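Local coordinates for alginate lyase, family PL7 (Zobellia galactanivorans, PDB 3ZPY), which probably cleaves alginate by beta-elimination, this chain being the catalytic domain of a larger PL7 lyase that may act on both mannuronate and guluronate linkages, at residues N130-E135 against E208-S213; R141-G146 against K158-V163; S154-I159 against S170-G175. All blocks are in the same frame, centred on the assembly; numbering follows the deposited sequence.

Contact 1 of 3, residues N130-E135 against E208-S213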
loop_
_atom_site.group_PDB
_atom_site.type_symbol
_atom_site.label_atom_id
_atom_site.label_comp_id
_atom_site.label_asym_id
_atom_site.label_seq_id
_atom_site.Cartn_x
_atom_site.Cartn_y
_atom_site.Cartn_z
ATOM N N ASN A 130 5.510 -20.521 0.617
ATOM C CA ASN A 130 5.657 -20.860 2.032
ATOM C C ASN A 130 6.287 -22.269 2.178
ATOM O O ASN A 130 6.624 -22.964 1.152
ATOM C CB ASN A 130 4.336 -20.648 2.792
ATOM C CG ASN A 130 3.361 -21.820 2.644
ATOM O OD1 ASN A 130 3.614 -22.798 1.900
ATOM N ND2 ASN A 130 2.276 -21.770 3.369
ATOM N N SER A 131 6.463 -22.778 3.400
ATOM C CA SER A 131 7.208 -24.074 3.461
ATOM C C SER A 131 6.480 -25.290 2.799
ATOM O O SER A 131 7.084 -26.375 2.623
ATOM C CB SER A 131 7.599 -24.439 4.901
ATOM O OG SER A 131 6.430 -24.616 5.691
ATOM N N ASP A 132 5.178 -25.115 2.488
ATOM C CA ASP A 132 4.367 -26.190 1.870
ATOM C C ASP A 132 4.171 -25.929 0.374
ATOM O O ASP A 132 3.392 -26.618 -0.335
ATOM C CB ASP A 132 3.010 -26.409 2.591
ATOM C CG ASP A 132 3.176 -26.744 4.089
ATOM O OD1 ASP A 132 3.881 -27.706 4.391
ATOM O OD2 ASP A 132 2.613 -25.983 4.962
ATOM N N GLY A 133 4.951 -24.972 -0.110
ATOM C CA GLY A 133 4.921 -24.554 -1.500
ATOM C C GLY A 133 3.725 -23.679 -1.860
ATOM O O GLY A 133 3.456 -23.507 -3.045
ATOM N N VAL A 134 3.008 -23.088 -0.890
ATOM C CA VAL A 134 1.826 -22.351 -1.263
ATOM C C VAL A 134 2.290 -20.967 -1.680
ATOM O O VAL A 134 3.126 -20.353 -0.975
ATOM C CB VAL A 134 0.813 -22.252 -0.098
ATOM C CG1 VAL A 134 -0.379 -21.398 -0.507
ATOM C CG2 VAL A 134 0.359 -23.664 0.248
ATOM N N GLU A 135 1.827 -20.519 -2.854
ATOM C CA GLU A 135 2.188 -19.203 -3.312
ATOM C C GLU A 135 1.267 -18.164 -2.646
ATOM O O GLU A 135 0.191 -17.864 -3.126
ATOM C CB GLU A 135 2.166 -19.104 -4.829
ATOM C CG GLU A 135 2.934 -20.244 -5.466
ATOM C CD GLU A 135 3.039 -20.046 -6.968
ATOM O OE1 GLU A 135 2.918 -18.880 -7.416
ATOM O OE2 GLU A 135 3.253 -21.035 -7.685
ATOM N N GLU A 208 -7.008 -20.111 5.171
ATOM C CA GLU A 208 -6.998 -21.592 5.222
ATOM C C GLU A 208 -5.735 -22.154 4.613
ATOM O O GLU A 208 -5.779 -22.852 3.629
ATOM C CB GLU A 208 -8.258 -22.171 4.540
ATOM C CG GLU A 208 -9.598 -21.720 5.123
ATOM C CD GLU A 208 -9.797 -22.090 6.589
ATOM O OE1 GLU A 208 -9.081 -22.976 7.141
ATOM O OE2 GLU A 208 -10.716 -21.501 7.186
ATOM N N VAL A 209 -4.626 -21.817 5.202
ATOM C CA VAL A 209 -3.251 -22.207 4.764
ATOM C C VAL A 209 -2.562 -22.554 6.117
ATOM O O VAL A 209 -2.759 -21.843 7.135
ATOM C CB VAL A 209 -2.510 -20.978 4.180
ATOM C CG1 VAL A 209 -0.991 -21.289 4.078
ATOM C CG2 VAL A 209 -3.133 -20.536 2.841
ATOM N N ASP A 210 -1.747 -23.621 6.119
ATOM C CA ASP A 210 -1.070 -24.090 7.358
ATOM C C ASP A 210 0.040 -23.181 7.840
ATOM O O ASP A 210 0.064 -22.818 8.972
ATOM C CB ASP A 210 -0.568 -25.542 7.223
ATOM C CG ASP A 210 -1.632 -26.470 6.726
ATOM O OD1 ASP A 210 -2.808 -26.358 7.158
ATOM O OD2 ASP A 210 -1.280 -27.320 5.884
ATOM N N ASP A 211 0.941 -22.812 6.943
ATOM C CA ASP A 211 2.112 -22.054 7.321
ATOM C C ASP A 211 1.818 -20.574 7.039
ATOM O O ASP A 211 1.930 -20.077 5.918
ATOM C CB ASP A 211 3.344 -22.561 6.532
ATOM C CG ASP A 211 4.552 -21.684 6.746
ATOM O OD1 ASP A 211 4.525 -20.918 7.754
ATOM O OD2 ASP A 211 5.503 -21.738 5.925
ATOM N N LEU A 212 1.460 -19.861 8.113
ATOM C CA LEU A 212 1.221 -18.430 7.988
ATOM C C LEU A 212 2.445 -17.567 8.377
ATOM O O LEU A 212 2.265 -16.441 8.887
ATOM C CB LEU A 212 -0.007 -18.043 8.841
ATOM C CG LEU A 212 -1.240 -18.841 8.443
ATOM C CD1 LEU A 212 -2.445 -18.364 9.277
ATOM C CD2 LEU A 212 -1.553 -18.728 6.941
ATOM N N SER A 213 3.671 -18.079 8.243
ATOM C CA SER A 213 4.860 -17.283 8.505
ATOM C C SER A 213 5.231 -16.348 7.365
ATOM O O SER A 213 4.613 -16.342 6.279
ATOM C CB SER A 213 6.019 -18.232 8.821
ATOM O OG SER A 213 6.379 -19.006 7.676
HETATM O O HOH W 1 0.840 -24.070 4.290
#
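The N130 carboxamide runs antiparallel alongside the D211 carboxylate, their planes turned by 19°, where two surface loops of the lyase domain meet, each bent by an Asx turn. The backbone N atoms of D132, inside the type I turn N130-G133, and of V134, just past it, reach N130 OD1 from opposite faces, each at 2.9 Å. This double hold fixes the amide's rotation and sends ND2 across to D211 O (3.1 Å), in the carbonyl plane on a lone pair. V209 CG1 packs beside the same nitrogen. The D211 carboxylate is used at its edges and from above its plane. With CG opposite the backbone N (chi1 172°), OD2 is carried over to S131, accepting S131 N (2.9 Å) on its anti lone pair and S131 OG from above the plane; OD1 takes S213 OG on its syn lone pair, while S213 N (3.0 Å) again comes from above. The apolar flank is slight: V134 CG1 nears V209 CG2, and both valines rest on Y162 of helix 162-165. D132 OD2 and D210 OD2 bring like charges together. Water 1 accepts from N130 ND2 (2.9 Å) and from D211 N, and donates to D132 OD2.

Contact 2 of 3, residues R141-G146 against K158-V163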
loop_
_atom_site.group_PDB
_atom_site.type_symbol
_atom_site.label_atom_id
_atom_site.label_comp_id
_atom_site.label_asym_id
_atom_site.label_seq_id
_atom_site.Cartn_x
_atom_site.Cartn_y
_atom_site.Cartn_z
ATOM N N ARG A 141 -4.853 -6.992 0.114
ATOM C CA ARG A 141 -4.738 -5.631 -0.382
ATOM C C ARG A 141 -6.014 -4.880 -0.057
ATOM O O ARG A 141 -7.108 -5.313 -0.445
ATOM C CB ARG A 141 -4.544 -5.651 -1.888
ATOM C CG ARG A 141 -3.145 -6.102 -2.292
ATOM C CD ARG A 141 -2.841 -5.724 -3.757
ATOM N NE ARG A 141 -3.846 -6.199 -4.719
ATOM C CZ ARG A 141 -3.874 -7.422 -5.220
ATOM N NH1 ARG A 141 -3.011 -8.349 -4.825
ATOM N NH2 ARG A 141 -4.831 -7.767 -6.097
ATOM N N VAL A 142 -5.886 -3.717 0.627
ATOM C CA VAL A 142 -7.016 -2.863 0.986
ATOM C C VAL A 142 -7.047 -1.751 -0.061
ATOM O O VAL A 142 -6.050 -1.043 -0.196
ATOM C CB VAL A 142 -6.749 -2.319 2.387
ATOM C CG1 VAL A 142 -7.889 -1.374 2.767
ATOM C CG2 VAL A 142 -6.595 -3.424 3.433
ATOM N N GLN A 143 -8.167 -1.658 -0.795
ATOM C CA GLN A 143 -8.176 -0.834 -1.995
ATOM C C GLN A 143 -9.462 -0.026 -2.044
ATOM O O GLN A 143 -10.445 -0.372 -1.458
ATOM C CB GLN A 143 -8.156 -1.694 -3.275
ATOM C CG GLN A 143 -6.931 -2.643 -3.255
ATOM C CD GLN A 143 -7.038 -3.790 -4.121
ATOM O OE1 GLN A 143 -6.081 -4.146 -4.837
ATOM N NE2 GLN A 143 -8.181 -4.471 -4.001
ATOM N N PHE A 144 -9.394 1.117 -2.743
ATOM C CA PHE A 144 -10.593 1.767 -3.263
ATOM C C PHE A 144 -10.645 1.617 -4.800
ATOM O O PHE A 144 -9.623 1.806 -5.446
ATOM C CB PHE A 144 -10.657 3.255 -2.891
ATOM C CG PHE A 144 -10.986 3.546 -1.463
ATOM C CD1 PHE A 144 -11.683 2.671 -0.609
ATOM C CD2 PHE A 144 -10.681 4.824 -1.006
ATOM C CE1 PHE A 144 -11.930 3.058 0.714
ATOM C CE2 PHE A 144 -10.961 5.230 0.282
ATOM C CZ PHE A 144 -11.610 4.324 1.144
ATOM N N ILE A 145 -11.852 1.319 -5.282
ATOM C CA ILE A 145 -12.103 1.142 -6.671
ATOM C C ILE A 145 -13.250 2.080 -7.084
ATOM O O ILE A 145 -14.269 2.202 -6.378
ATOM C CB ILE A 145 -12.418 -0.328 -7.018
ATOM C CG1 ILE A 145 -12.610 -0.479 -8.557
ATOM C CG2 ILE A 145 -13.648 -0.869 -6.238
ATOM C CD1 ILE A 145 -12.458 -1.897 -8.986
ATOM N N GLY A 146 -13.083 2.711 -8.236
ATOM C CA GLY A 146 -14.059 3.675 -8.759
ATOM C C GLY A 146 -13.858 3.982 -10.206
ATOM O O GLY A 146 -13.489 3.091 -10.978
ATOM N N LYS A 158 -12.428 -2.386 -1.688
ATOM C CA LYS A 158 -12.254 -3.720 -2.354
ATOM C C LYS A 158 -11.134 -4.430 -1.629
ATOM O O LYS A 158 -10.044 -3.870 -1.487
ATOM C CB LYS A 158 -11.966 -3.551 -3.838
ATOM C CG LYS A 158 -11.819 -4.854 -4.534
ATOM C CD LYS A 158 -11.860 -4.639 -6.055
ATOM C CE LYS A 158 -11.811 -6.003 -6.767
ATOM N NZ LYS A 158 -11.935 -5.781 -8.269
ATOM N N ILE A 159 -11.426 -5.683 -1.206
ATOM C CA ILE A 159 -10.445 -6.492 -0.489
ATOM C C ILE A 159 -9.951 -7.574 -1.423
ATOM O O ILE A 159 -10.738 -8.449 -1.816
ATOM C CB ILE A 159 -11.079 -7.082 0.746
ATOM C CG1 ILE A 159 -11.669 -5.932 1.681
ATOM C CG2 ILE A 159 -10.018 -7.904 1.501
ATOM C CD1 ILE A 159 -10.664 -4.953 2.146
ATOM N N SER A 160 -8.670 -7.467 -1.762
ATOM C CA SER A 160 -8.079 -8.434 -2.731
ATOM C C SER A 160 -6.860 -9.080 -2.046
ATOM O O SER A 160 -6.718 -8.991 -0.844
ATOM C CB SER A 160 -7.704 -7.665 -4.002
ATOM O OG SER A 160 -8.853 -7.193 -4.685
ATOM N N GLY A 161 -5.984 -9.739 -2.818
ATOM C CA GLY A 161 -4.968 -10.579 -2.240
ATOM C C GLY A 161 -5.443 -11.979 -1.950
ATOM O O GLY A 161 -6.630 -12.266 -2.147
ATOM N N TYR A 162 -4.546 -12.816 -1.384
ATOM C CA TYR A 162 -4.793 -14.272 -1.270
ATOM C C TYR A 162 -6.084 -14.581 -0.476
ATOM O O TYR A 162 -6.901 -15.389 -0.875
ATOM C CB TYR A 162 -3.604 -14.913 -0.577
ATOM C CG TYR A 162 -3.693 -16.360 -0.491
ATOM C CD1 TYR A 162 -4.652 -17.010 0.330
ATOM C CD2 TYR A 162 -2.926 -17.130 -1.362
ATOM C CE1 TYR A 162 -4.751 -18.389 0.352
ATOM C CE2 TYR A 162 -3.014 -18.532 -1.356
ATOM C CZ TYR A 162 -3.946 -19.162 -0.472
ATOM O OH TYR A 162 -4.119 -20.522 -0.460
ATOM N N VAL A 163 -6.302 -13.786 0.583
ATOM C CA VAL A 163 -7.328 -14.128 1.545
ATOM C C VAL A 163 -8.755 -14.076 0.916
ATOM O O VAL A 163 -9.627 -14.799 1.357
ATOM C CB VAL A 163 -7.260 -13.203 2.814
ATOM C CG1 VAL A 163 -7.666 -11.764 2.492
ATOM C CG2 VAL A 163 -8.055 -13.842 3.960
#
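K158 O is gripped twice by Q143: the backbone N donates at 3.0 Å and the side-chain NE2 at 3.2 Å, the latter from well above the carbonyl plane. K158 N returns a bond to Q143 O (2.8 Å), completing the hydrogen-bonded pair. The setting is the antiparallel hairpin of strands 138-146 and 154-160, in one of the two sheets of the jelly-roll sandwich characteristic of PL7 lyases. NE2 also donates to S160 OG (2.9 Å), so that one amide end bridges a main-chain and a side-chain acceptor two residues apart on the neighbouring strand. At the other end, Q143 OE1 lies near the guanidinium plane and accepts R141 NE (3.0 Å) from above the amide plane, and the carboxamide is thereby held in its rotation. R141 and Q143 also touch Q224 in the loop after strand 221-223, on the face that probably forms the substrate cleft, as in related PL7 lyases.

The arginine side chain stands off the sheet and, bent at chi3 (-54°), lays one guanidinium face over S160 CB and G161 N. Its ends form salt bridges to D138 through NH1 and to E165 through NH2; the same E165 oxygen accepts from G161 N, tying the N-cap of helix 162-165 to the arginine.

On the opposite face V142 and I159 form a non-hydrogen-bonded pair, and both touch L195 of the second sheet, across the interior of the sandwich. R141 and S160 make a hydrogen-bonded pair through both backbone groups, with I159 CA adding a CA-H...O contact to R141 O. Farther along, the I145 and K158 side chains cross obliquely. I145 CG2 lies 4.0 Å from K158 CB, and I145 CD1 reaches the lysine's NZ at the same separation.

Contact 3 of 3, residues S154-I159 against S170-G175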
loop_
_atom_site.group_PDB
_atom_site.type_symbol
_atom_site.label_atom_id
_atom_site.label_comp_id
_atom_site.label_asym_id
_atom_site.label_seq_id
_atom_site.Cartn_x
_atom_site.Cartn_y
_atom_site.Cartn_z
ATOM N N SER A 154 -17.987 8.974 -4.535
ATOM C CA SER A 154 -18.227 7.640 -3.944
ATOM C C SER A 154 -17.391 6.579 -4.589
ATOM O O SER A 154 -17.233 6.559 -5.802
ATOM C CB SER A 154 -19.637 7.238 -4.026
ATOM O OG SER A 154 -20.129 7.430 -5.341
ATOM N N VAL A 155 -16.810 5.680 -3.798
ATOM C CA VAL A 155 -16.024 4.536 -4.275
ATOM C C VAL A 155 -16.401 3.311 -3.472
ATOM O O VAL A 155 -17.124 3.401 -2.418
ATOM C CB VAL A 155 -14.488 4.858 -4.103
ATOM C CG1 VAL A 155 -14.057 6.034 -4.969
ATOM C CG2 VAL A 155 -14.126 5.111 -2.642
ATOM N N LYS A 156 -15.873 2.185 -3.909
ATOM C CA LYS A 156 -16.032 0.979 -3.060
ATOM C C LYS A 156 -14.725 0.568 -2.424
ATOM O O LYS A 156 -13.640 0.701 -3.032
ATOM C CB LYS A 156 -16.592 -0.182 -3.872
ATOM C CG LYS A 156 -18.018 0.086 -4.337
ATOM C CD LYS A 156 -18.497 -1.125 -5.146
ATOM C CE LYS A 156 -19.923 -0.905 -5.590
ATOM N NZ LYS A 156 -20.491 -2.170 -6.145
ATOM N N LEU A 157 -14.801 0.095 -1.172
ATOM C CA LEU A 157 -13.726 -0.617 -0.586
ATOM C C LEU A 157 -13.642 -1.983 -1.309
ATOM O O LEU A 157 -14.645 -2.725 -1.408
ATOM C CB LEU A 157 -13.987 -0.809 0.912
ATOM C CG LEU A 157 -12.986 -1.592 1.679
ATOM C CD1 LEU A 157 -11.619 -0.923 1.847
ATOM C CD2 LEU A 157 -13.560 -2.044 3.021
ATOM N N LYS A 158 -12.428 -2.386 -1.688
ATOM C CA LYS A 158 -12.254 -3.720 -2.354
ATOM C C LYS A 158 -11.134 -4.430 -1.629
ATOM O O LYS A 158 -10.044 -3.870 -1.487
ATOM C CB LYS A 158 -11.966 -3.551 -3.838
ATOM C CG LYS A 158 -11.819 -4.854 -4.534
ATOM C CD LYS A 158 -11.860 -4.639 -6.055
ATOM C CE LYS A 158 -11.811 -6.003 -6.767
ATOM N NZ LYS A 158 -11.935 -5.781 -8.269
ATOM N N ILE A 159 -11.426 -5.683 -1.206
ATOM C CA ILE A 159 -10.445 -6.492 -0.489
ATOM C C ILE A 159 -9.951 -7.574 -1.423
ATOM O O ILE A 159 -10.738 -8.449 -1.816
ATOM C CB ILE A 159 -11.079 -7.082 0.746
ATOM C CG1 ILE A 159 -11.669 -5.932 1.681
ATOM C CG2 ILE A 159 -10.018 -7.904 1.501
ATOM C CD1 ILE A 159 -10.664 -4.953 2.146
ATOM N N SER A 170 -12.490 -11.801 -4.877
ATOM C CA SER A 170 -12.366 -10.487 -4.200
ATOM C C SER A 170 -13.739 -10.032 -3.675
ATOM O O SER A 170 -14.793 -10.394 -4.228
ATOM C CB SER A 170 -11.794 -9.519 -5.222
ATOM O OG SER A 170 -12.712 -9.360 -6.314
ATOM N N GLN A 171 -13.728 -9.179 -2.663
ATOM C CA GLN A 171 -15.007 -8.733 -2.022
ATOM C C GLN A 171 -15.005 -7.207 -2.060
ATOM O O GLN A 171 -13.975 -6.524 -1.906
ATOM C CB GLN A 171 -15.104 -9.187 -0.580
ATOM C CG GLN A 171 -15.231 -10.700 -0.515
ATOM C CD GLN A 171 -15.388 -11.243 0.885
ATOM O OE1 GLN A 171 -15.926 -10.558 1.738
ATOM N NE2 GLN A 171 -14.963 -12.453 1.119
ATOM N N THR A 172 -16.180 -6.649 -2.330
ATOM C CA THR A 172 -16.347 -5.202 -2.378
ATOM C C THR A 172 -17.477 -4.756 -1.426
ATOM O O THR A 172 -18.407 -5.479 -1.141
ATOM C CB THR A 172 -16.674 -4.658 -3.792
ATOM O OG1 THR A 172 -17.912 -5.249 -4.252
ATOM C CG2 THR A 172 -15.519 -4.960 -4.772
ATOM N N PHE A 173 -17.348 -3.507 -1.019
ATOM C CA PHE A 173 -18.234 -2.903 -0.016
ATOM C C PHE A 173 -18.549 -1.478 -0.412
ATOM O O PHE A 173 -17.627 -0.650 -0.599
ATOM C CB PHE A 173 -17.591 -2.969 1.391
ATOM C CG PHE A 173 -17.191 -4.347 1.766
ATOM C CD1 PHE A 173 -18.107 -5.164 2.427
ATOM C CD2 PHE A 173 -15.880 -4.884 1.497
ATOM C CE1 PHE A 173 -17.811 -6.517 2.692
ATOM C CE2 PHE A 173 -15.609 -6.218 1.740
ATOM C CZ PHE A 173 -16.527 -7.021 2.444
ATOM N N SER A 174 -19.861 -1.170 -0.512
ATOM C CA SER A 174 -20.274 0.233 -0.780
ATOM C C SER A 174 -20.134 1.229 0.365
ATOM O O SER A 174 -20.026 0.824 1.526
ATOM C CB SER A 174 -21.696 0.214 -1.321
ATOM O OG SER A 174 -21.721 -0.721 -2.410
ATOM N N GLY A 175 -20.208 2.518 -0.002
ATOM C CA GLY A 175 -20.420 3.577 0.978
ATOM C C GLY A 175 -19.132 4.249 1.430
ATOM O O GLY A 175 -19.119 4.925 2.443
HETATM O O HOH W 2 -19.791 3.631 -2.295
HETATM O O HOH W 3 -20.445 -3.922 -3.410
#
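V155 and G175 meet through water 2, which donates to V155 O (2.7 Å) and accepts from G175 N, linking the two antiparallel strands at this end of their pairing. K156 then sends its extended chain across the neighbouring strand: CD passes T172 CB and CE comes within 3.7 Å of S174 OG, while NZ donates to water 3, which also bonds T172 OG1. L157 and F173 form a hydrogen-bonded pair, F173 N meeting L157 O at 2.8 Å, and L157 CD2 packs on F173 CD2. At K158 the pairing is non-hydrogen-bonded, and its side chain lies beside T172, pointing the same way. With CG placed opposite the main-chain nitrogen (chi1 -179°) and the rest stretched out, CG touches T172 CG2 (3.7 Å) and CE reaches S170 OG (3.5 Å). An alanine here would remove this aliphatic run and is likely to leave T172 CG2 and S170 OG without the methylenes that cover them. I159 closes the ladder: its N bonds Q171 O (2.8 Å), and its CG1 meets the F173 ring at the edge, near CE2. Strand 154-160 thus lies between strands 138-146 and 171-177, while L157 turns inward onto V202 and I159 onto F203, both of strand 200-206 in the facing sheet.

Overall arrangement
From the N terminus, the chain first reaches segment 130-135, in the loop between strands 117-125 and 138-146; contact 1 is completed only at 208-213, long after the other two contacts, so it encloses both. Within that span contact 2 closes the hairpin of strands 138-146 and 154-160. Contact 3 starts before contact 2 has ended, shares K158 and I159 with it, and closes past helix 162-165 at strand 171-177. Contacts 2 and 3 therefore overlap and lay three neighbouring strands into one sheet, their centres about 8 Å apart. Through Y162, the helix after the hairpin touches both loops of contact 1, joining contact 2 to that distant site.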